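Local structure of ketol-acid reductoisomerase (uncultured archaeon GZfos26G2, 4XDY) at residues Ala221-Pro224 with Pro225-Tyr229; Gln269-Gly272 with Pro273-Glu277. The protein catalyses the magnesium-dependent methyl migration and the NADH-linked reduction that turn (S)-2-acetolactate into (R)-2,3-dihydroxyisovalerate in branched-chain amino acid biosynthesis. All blocks are in the same frame, centred on the assembly; numbering follows the deposited sequence.

Contact 1. Residues Ala221-Pro224 with Pro225-Tyr229; sequences AGYP and PEMAY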
loop_
_atom_site.group_PDB
_atom_site.type_symbol
_atom_site.label_atom_id
_atom_site.label_comp_id
_atom_site.label_asym_id
_atom_site.label_seq_id
_atom_site.Cartn_x
_atom_site.Cartn_y
_atom_site.Cartn_z
ATOM N N ALA A 221 23.549 -5.898 -4.317
ATOM C CA ALA A 221 24.573 -5.240 -3.527
ATOM C C ALA A 221 24.974 -6.021 -2.266
ATOM O O ALA A 221 25.814 -5.563 -1.499
ATOM C CB ALA A 221 24.096 -3.873 -3.080
ATOM N N GLY A 222 24.445 -7.192 -2.093
ATOM C CA GLY A 222 24.864 -8.081 -1.043
ATOM C C GLY A 222 24.007 -7.992 0.213
ATOM O O GLY A 222 24.342 -8.622 1.204
ATOM N N TYR A 223 22.846 -7.364 0.174
ATOM C CA TYR A 223 21.959 -7.410 1.333
ATOM C C TYR A 223 21.089 -8.657 1.246
ATOM O O TYR A 223 20.693 -9.054 0.130
ATOM C CB TYR A 223 21.061 -6.095 1.380
ATOM C CG TYR A 223 21.887 -4.857 1.502
ATOM C CD1 TYR A 223 22.508 -4.272 0.406
ATOM C CD2 TYR A 223 22.060 -4.264 2.749
ATOM C CE1 TYR A 223 23.327 -3.161 0.522
ATOM C CE2 TYR A 223 22.861 -3.165 2.885
ATOM C CZ TYR A 223 23.526 -2.614 1.806
ATOM O OH TYR A 223 24.334 -1.539 1.925
ATOM N N PRO A 224 20.750 -9.270 2.391
ATOM C CA PRO A 224 19.993 -10.547 2.407
ATOM C C PRO A 224 18.597 -10.314 1.795
ATOM O O PRO A 224 17.999 -9.264 2.015
ATOM C CB PRO A 224 19.829 -10.836 3.885
ATOM C CG PRO A 224 20.947 -10.143 4.561
ATOM C CD PRO A 224 21.329 -8.969 3.713
ATOM N N PRO A 225 18.120 -11.258 0.998
ATOM C CA PRO A 225 16.794 -11.130 0.465
ATOM C C PRO A 225 15.689 -10.994 1.481
ATOM O O PRO A 225 14.678 -10.303 1.179
ATOM C CB PRO A 225 16.651 -12.397 -0.459
ATOM C CG PRO A 225 17.556 -13.405 0.188
ATOM C CD PRO A 225 18.713 -12.613 0.725
ATOM N N GLU A 226 15.835 -11.552 2.684
ATOM C CA GLU A 226 14.818 -11.334 3.704
ATOM C C GLU A 226 14.720 -9.841 4.117
ATOM O O GLU A 226 13.636 -9.289 4.359
ATOM C CB GLU A 226 15.122 -12.170 4.922
ATOM C CG GLU A 226 15.076 -13.681 4.638
ATOM C CD GLU A 226 16.310 -14.224 4.001
ATOM O OE1 GLU A 226 17.387 -13.600 3.865
ATOM O OE2 GLU A 226 16.148 -15.398 3.624
ATOM N N MET A 227 15.895 -9.227 4.186
ATOM C CA MET A 227 16.003 -7.777 4.505
ATOM C C MET A 227 15.378 -6.909 3.419
ATOM O O MET A 227 14.572 -6.047 3.700
ATOM C CB MET A 227 17.454 -7.484 4.790
ATOM C CG MET A 227 17.713 -6.077 5.328
ATOM S SD MET A 227 19.479 -5.787 5.536
ATOM C CE MET A 227 19.810 -6.936 6.874
ATOM N N ALA A 228 15.693 -7.206 2.149
ATOM C CA ALA A 228 15.112 -6.563 1.006
ATOM C C ALA A 228 13.649 -6.734 0.944
ATOM O O ALA A 228 12.910 -5.805 0.656
ATOM C CB ALA A 228 15.779 -7.027 -0.269
ATOM N N TYR A 229 13.140 -7.916 1.309
ATOM C CA TYR A 229 11.679 -8.084 1.435
ATOM C C TYR A 229 10.956 -7.242 2.458
ATOM O O TYR A 229 9.939 -6.646 2.155
ATOM C CB TYR A 229 11.303 -9.615 1.626
ATOM C CG TYR A 229 9.805 -9.779 1.693
ATOM C CD1 TYR A 229 9.120 -9.825 2.873
ATOM C CD2 TYR A 229 9.092 -10.054 0.562
ATOM C CE1 TYR A 229 7.733 -9.897 2.922
ATOM C CE2 TYR A 229 7.744 -10.165 0.581
ATOM C CZ TYR A 229 7.066 -10.099 1.723
ATOM O OH TYR A 229 5.706 -10.217 1.679
#

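Contact 2. Residues Gln269-Gly272 with Pro273-Glu277; sequences QIIG and PEVKE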
loop_
_atom_site.group_PDB
_atom_site.type_symbol
_atom_site.label_atom_id
_atom_site.label_comp_id
_atom_site.label_asym_id
_atom_site.label_seq_id
_atom_site.Cartn_x
_atom_site.Cartn_y
_atom_site.Cartn_z
ATOM N N GLN A 269 14.770 11.772 -8.256
ATOM C CA GLN A 269 15.911 11.267 -8.998
ATOM C C GLN A 269 15.718 9.845 -9.459
ATOM O O GLN A 269 16.319 9.384 -10.411
ATOM C CB GLN A 269 17.183 11.382 -8.195
ATOM C CG GLN A 269 17.515 12.778 -7.782
ATOM C CD GLN A 269 18.853 12.829 -7.053
ATOM O OE1 GLN A 269 18.952 13.154 -5.877
ATOM N NE2 GLN A 269 19.881 12.502 -7.761
ATOM N N ILE A 270 14.869 9.111 -8.763
ATOM C CA ILE A 270 14.584 7.715 -9.142
ATOM C C ILE A 270 13.460 7.683 -10.168
ATOM O O ILE A 270 13.574 7.038 -11.171
ATOM C CB ILE A 270 14.170 6.926 -7.822
ATOM C CG1 ILE A 270 15.307 7.035 -6.790
ATOM C CG2 ILE A 270 13.832 5.493 -8.212
ATOM C CD1 ILE A 270 16.705 6.663 -7.302
ATOM N N ILE A 271 12.355 8.332 -9.826
ATOM C CA ILE A 271 11.112 8.419 -10.618
ATOM C C ILE A 271 10.976 9.901 -10.984
ATOM O O ILE A 271 10.448 10.713 -10.194
ATOM C CB ILE A 271 9.864 8.009 -9.837
ATOM C CG1 ILE A 271 9.972 6.612 -9.173
ATOM C CG2 ILE A 271 8.604 8.191 -10.686
ATOM C CD1 ILE A 271 10.291 5.508 -10.093
ATOM N N GLY A 272 11.468 10.188 -12.185
ATOM C CA GLY A 272 11.563 11.555 -12.674
ATOM C C GLY A 272 10.799 11.830 -13.935
ATOM O O GLY A 272 9.881 11.098 -14.294
ATOM N N PRO A 273 11.169 12.943 -14.605
ATOM C CA PRO A 273 10.478 13.354 -15.822
ATOM C C PRO A 273 10.461 12.302 -16.876
ATOM O O PRO A 273 9.484 12.247 -17.639
ATOM C CB PRO A 273 11.326 14.627 -16.274
ATOM C CG PRO A 273 11.819 15.202 -14.940
ATOM C CD PRO A 273 12.145 13.977 -14.127
ATOM N N GLU A 274 11.505 11.465 -16.989
ATOM C CA GLU A 274 11.538 10.404 -18.001
ATOM C C GLU A 274 10.406 9.416 -17.764
ATOM O O GLU A 274 9.734 8.920 -18.706
ATOM C CB GLU A 274 12.874 9.635 -17.977
ATOM C CG GLU A 274 14.063 10.548 -18.186
ATOM C CD GLU A 274 14.587 11.385 -16.953
ATOM O OE1 GLU A 274 14.016 11.465 -15.798
ATOM O OE2 GLU A 274 15.623 12.057 -17.178
ATOM N N VAL A 275 10.172 9.110 -16.496
ATOM C CA VAL A 275 9.018 8.229 -16.127
ATOM C C VAL A 275 7.656 8.852 -16.497
ATOM O O VAL A 275 6.756 8.179 -17.075
ATOM C CB VAL A 275 9.021 7.847 -14.607
ATOM C CG1 VAL A 275 7.710 7.107 -14.234
ATOM C CG2 VAL A 275 10.212 6.957 -14.319
ATOM N N LYS A 276 7.523 10.127 -16.263
ATOM C CA LYS A 276 6.288 10.809 -16.590
ATOM C C LYS A 276 6.011 10.741 -18.116
ATOM O O LYS A 276 4.850 10.535 -18.554
ATOM C CB LYS A 276 6.279 12.248 -16.102
ATOM C CG LYS A 276 4.925 12.909 -16.194
ATOM C CD LYS A 276 4.899 14.343 -15.621
ATOM C CE LYS A 276 3.569 14.996 -15.740
ATOM N NZ LYS A 276 3.587 16.296 -15.034
ATOM N N GLU A 277 7.088 10.930 -18.897
ATOM C CA GLU A 277 6.977 10.875 -20.370
ATOM C C GLU A 277 6.574 9.462 -20.830
ATOM O O GLU A 277 5.748 9.350 -21.730
ATOM C CB GLU A 277 8.287 11.339 -21.035
ATOM C CG GLU A 277 8.482 12.852 -20.979
ATOM C CD GLU A 277 7.274 13.622 -21.552
ATOM O OE1 GLU A 277 6.820 13.251 -22.677
ATOM O OE2 GLU A 277 6.707 14.478 -20.824
#

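Contact 1. Residues Ala221-Pro224 with Pro225-Tyr229
Pro224 and Ala228 are joined by a backbone hydrogen bond, the first helical bond of helix 225-254: Ala228 N donates to Pro224 O over 3.1 Å. One residue on, Tyr229 N repeats the pattern with Pro225 O.

The apolar contacts gather round Met227. Its CG stands anti to the backbone N (chi1 -172°), and the bend at the last torsion swings the methyl beside the Pro224 ring, where CE lies 4.1 Å from Pro224 CD. The sulfur meets the Tyr223 ring at its edge, with SD 4.1 Å from Tyr223 CD2, a Met-aromatic contact 83° off the ring normal. Tyr223 OH is hydrogen-bonded to Glu287 of the second subunit.

The Glu226 chain, bent at chi2, brings OE1 to 3.7 Å from Pro224 CB; that oxygen is hydrogen-bonded to the backbone N of Met1 of the second subunit.

Ahead of all this, Gly222 ends helix 205-220 in a Schellman motif with positive phi. The whole is a short helix-to-helix link in the knotted C-terminal domain, with Pro224 as N-cap and Pro225 in the first turn of helix 225-254.

Contact 2. Residues Gln269-Gly272 with Pro273-Glu277
Ile271 and Val275 meet side chain to side chain across the start of helix 273-287, in a short link between that helix and helix 257-270 of the all-helical, knotted C-terminal domain. The contact is methyl to methyl: Ile271 CG2 sits 3.8 Å from Val275 CG1. Both branches stand opposite their own backbone N, that of valine at a chi1 of 172°. The other valine methyl turns back over the linking backbone, with CG2 4.1 Å from Gly272 N.

Next to this pair is the Gly272 carbonyl, at the N-cap position. Lys276 N donates to Gly272 O at 3.2 Å. Val275 also touches this oxygen, its CB 3.4 Å from Gly272 O. Pro273 takes the first place in the helix, where a proline N has no hydrogen to give, and its own carbonyl accepts from Glu277 N. The Glu274 chain, bent at chi2 (80°), curls back toward the cap and brings OE1 to 4.0 Å from Gly272 CA.

Farther out, the second subunit closes over the turn. Ile271 packs on Ile271 of that subunit, while Val275 packs on its Ile270. Glu274 OE1 makes a long, weak ion pair with Lys278 of the second subunit. Lys276 is held more firmly: it runs out fully extended beyond CG, and its NZ forms salt bridges with both Glu216 OE1 and Glu220 OE2 of the second subunit.

How the contacts relate
Both contacts are helix-to-helix turns of the knotted C-terminal domain, in series along the chain: contact 1 starts helix 225-254, helix 257-270 follows, and contact 2 joins that helix to helix 273-287. Their centres lie 25 Å apart and their nearest atoms about 14 Å, without touching. What they share is the dimer interface, since each packs against the second subunit. Their relation to the active site differs. In contact 1, the Met227 side chain is about 10 Å from a bound magnesium ion and about 11 Å from the inhibitor N-hydroxy-N-isopropyloxamic acid; helix 225-254 also carries Glu231 and Glu235, predicted magnesium ligands. Contact 2 is set apart from the active site.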